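Local coordinates for protein putative integrase (Listeria innocua, PDB 5UAE) that probably binds DNA and exchanges its strands as a phage serine integrase, here represented by its coiled-coil domain, whose interactions mediate the directionality of recombination, at residues Asp6-Lys11 / Ala52-Asn57. Residues are numbered along the deposited sequence; the frame is centred on the assembly and turned at random.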
loop_
_atom_site.group_PDB
_atom_site.type_symbol
_atom_site.label_atom_id
_atom_site.label_comp_id
_atom_site.label_asym_id
_atom_site.label_seq_id
_atom_site.Cartn_x
_atom_site.Cartn_y
_atom_site.Cartn_z
ATOM N N ASP A 6 1.112 -18.792 18.498
ATOM C CA ASP A 6 2.297 -17.959 18.659
ATOM C C ASP A 6 2.590 -17.297 17.318
ATOM O O ASP A 6 3.295 -16.291 17.239
ATOM C CB ASP A 6 3.492 -18.784 19.143
ATOM C CG ASP A 6 4.688 -17.924 19.506
ATOM O OD1 ASP A 6 4.496 -16.723 19.794
ATOM O OD2 ASP A 6 5.820 -18.450 19.512
ATOM N N SER A 7 2.025 -17.884 16.267
ATOM C CA SER A 7 2.070 -17.335 14.921
ATOM C C SER A 7 1.388 -15.971 14.846
ATOM O O SER A 7 1.705 -15.160 13.975
ATOM C CB SER A 7 1.406 -18.298 13.936
ATOM O OG SER A 7 0.020 -18.421 14.216
ATOM N N LEU A 8 0.442 -15.732 15.752
ATOM C CA LEU A 8 -0.259 -14.455 15.811
ATOM C C LEU A 8 0.725 -13.331 16.125
ATOM O O LEU A 8 0.646 -12.243 15.554
ATOM C CB LEU A 8 -1.374 -14.498 16.858
ATOM C CG LEU A 8 -2.524 -13.498 16.703
ATOM C CD1 LEU A 8 -3.352 -13.811 15.463
ATOM C CD2 LEU A 8 -3.399 -13.488 17.944
ATOM N N ASN A 9 1.652 -13.611 17.036
ATOM C CA ASN A 9 2.710 -12.671 17.375
ATOM C C ASN A 9 3.594 -12.433 16.157
ATOM O O ASN A 9 4.093 -11.328 15.938
ATOM C CB ASN A 9 3.531 -13.198 18.556
ATOM C CG ASN A 9 4.391 -12.127 19.204
ATOM O OD1 ASN A 9 5.065 -11.354 18.525
ATOM N ND2 ASN A 9 4.370 -12.081 20.531
ATOM N N GLU A 10 3.773 -13.483 15.360
ATOM C CA GLU A 10 4.552 -13.396 14.133
ATOM C C GLU A 10 3.800 -12.591 13.078
ATOM O O GLU A 10 4.401 -11.824 12.325
ATOM C CB GLU A 10 4.877 -14.794 13.606
ATOM C CG GLU A 10 5.721 -14.808 12.337
ATOM C CD GLU A 10 7.141 -14.322 12.568
ATOM O OE1 GLU A 10 7.593 -14.309 13.734
ATOM O OE2 GLU A 10 7.811 -13.955 11.579
ATOM N N LYS A 11 2.483 -12.768 13.033
ATOM C CA LYS A 11 1.640 -12.008 12.118
ATOM C C LYS A 11 1.664 -10.524 12.471
ATOM O O LYS A 11 1.484 -9.669 11.604
ATOM C CB LYS A 11 0.203 -12.529 12.142
ATOM C CG LYS A 11 0.019 -13.892 11.489
ATOM C CD LYS A 11 -1.416 -14.379 11.642
ATOM C CE LYS A 11 -1.603 -15.763 11.036
ATOM N NZ LYS A 11 -2.986 -16.286 11.234
ATOM N N ALA A 52 -5.330 -6.821 20.282
ATOM C CA ALA A 52 -6.469 -7.182 21.115
ATOM C C ALA A 52 -6.635 -8.694 21.164
ATOM O O ALA A 52 -7.033 -9.255 22.186
ATOM C CB ALA A 52 -7.736 -6.524 20.598
ATOM N N GLN A 53 -6.327 -9.346 20.048
ATOM C CA GLN A 53 -6.394 -10.798 19.963
ATOM C C GLN A 53 -5.362 -11.456 20.872
ATOM O O GLN A 53 -5.643 -12.477 21.499
ATOM C CB GLN A 53 -6.190 -11.259 18.519
ATOM C CG GLN A 53 -7.381 -10.998 17.610
ATOM C CD GLN A 53 -8.555 -11.894 17.929
ATOM O OE1 GLN A 53 -8.385 -13.076 18.229
ATOM N NE2 GLN A 53 -9.757 -11.335 17.876
ATOM N N ILE A 54 -4.172 -10.859 20.944
ATOM C CA ILE A 54 -3.077 -11.380 21.762
ATOM C C ILE A 54 -3.398 -11.356 23.252
ATOM O O ILE A 54 -3.285 -12.376 23.936
ATOM C CB ILE A 54 -1.772 -10.586 21.529
ATOM C CG1 ILE A 54 -1.211 -10.876 20.138
ATOM C CG2 ILE A 54 -0.732 -10.933 22.581
ATOM C CD1 ILE A 54 0.070 -10.143 19.837
ATOM N N GLU A 55 -3.801 -10.189 23.747
ATOM C CA GLU A 55 -4.077 -10.013 25.167
ATOM C C GLU A 55 -5.246 -10.883 25.617
ATOM O O GLU A 55 -5.324 -11.280 26.779
ATOM C CB GLU A 55 -4.357 -8.543 25.486
ATOM C CG GLU A 55 -5.598 -7.972 24.815
ATOM C CD GLU A 55 -5.778 -6.488 25.075
ATOM O OE1 GLU A 55 -4.758 -5.784 25.221
ATOM O OE2 GLU A 55 -6.938 -6.029 25.142
ATOM N N ALA A 56 -6.150 -11.181 24.691
ATOM C CA ALA A 56 -7.290 -12.034 24.993
ATOM C C ALA A 56 -6.829 -13.456 25.281
ATOM O O ALA A 56 -7.293 -14.091 26.227
ATOM C CB ALA A 56 -8.285 -12.018 23.846
ATOM N N ASN A 57 -5.900 -13.941 24.463
ATOM C CA ASN A 57 -5.359 -15.285 24.622
ATOM C C ASN A 57 -4.426 -15.390 25.825
ATOM O O ASN A 57 -4.444 -16.388 26.546
ATOM C CB ASN A 57 -4.624 -15.718 23.352
ATOM C CG ASN A 57 -5.546 -15.817 22.152
ATOM O OD1 ASN A 57 -6.232 -16.821 21.964
ATOM N ND2 ASN A 57 -5.562 -14.774 21.330
#
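Gln53 meets Leu8 through the root of its side chain: Leu8 CD2 stands 3.6 Å from Gln53 CB, the closest approach between residues 6-11 and 52-57. The amide end does not join in: CG already leads off from Leu8, and a bend at the second torsion (chi2 -71°) leaves the amide beyond contact with it. Next along, Ile54 lies beside the same methyl, with Ile54 CG1 4.1 Å from Leu8 CD2; these two side chains run past one another in opposite directions. Leu8 carries CG anti to its own nitrogen (chi1 -157°), which brings CD2 across the gap, against both partners. The far end of Ile54 reaches on to the next residue, its CD1 lying 4.4 Å from Asn9 CA. This is the open end of an antiparallel helical hairpin: helix 7-28 runs out, helix 33-61 runs back, and the short segments cross at -158° with their axes 10.3 Å apart. Leu8, which is buried, is the residue of 6-11 whose side chain points across the seam here, near the chain's termini, within this coiled-coil domain of the integrase. Asn57, one turn on from Gln53 toward the C-terminus, comes near the same methyl, with its ND2 4.2 Å from Leu8 CD2. That amide is also modelled against the backbone oxygen of Gln53, but too close for the bond to be trusted.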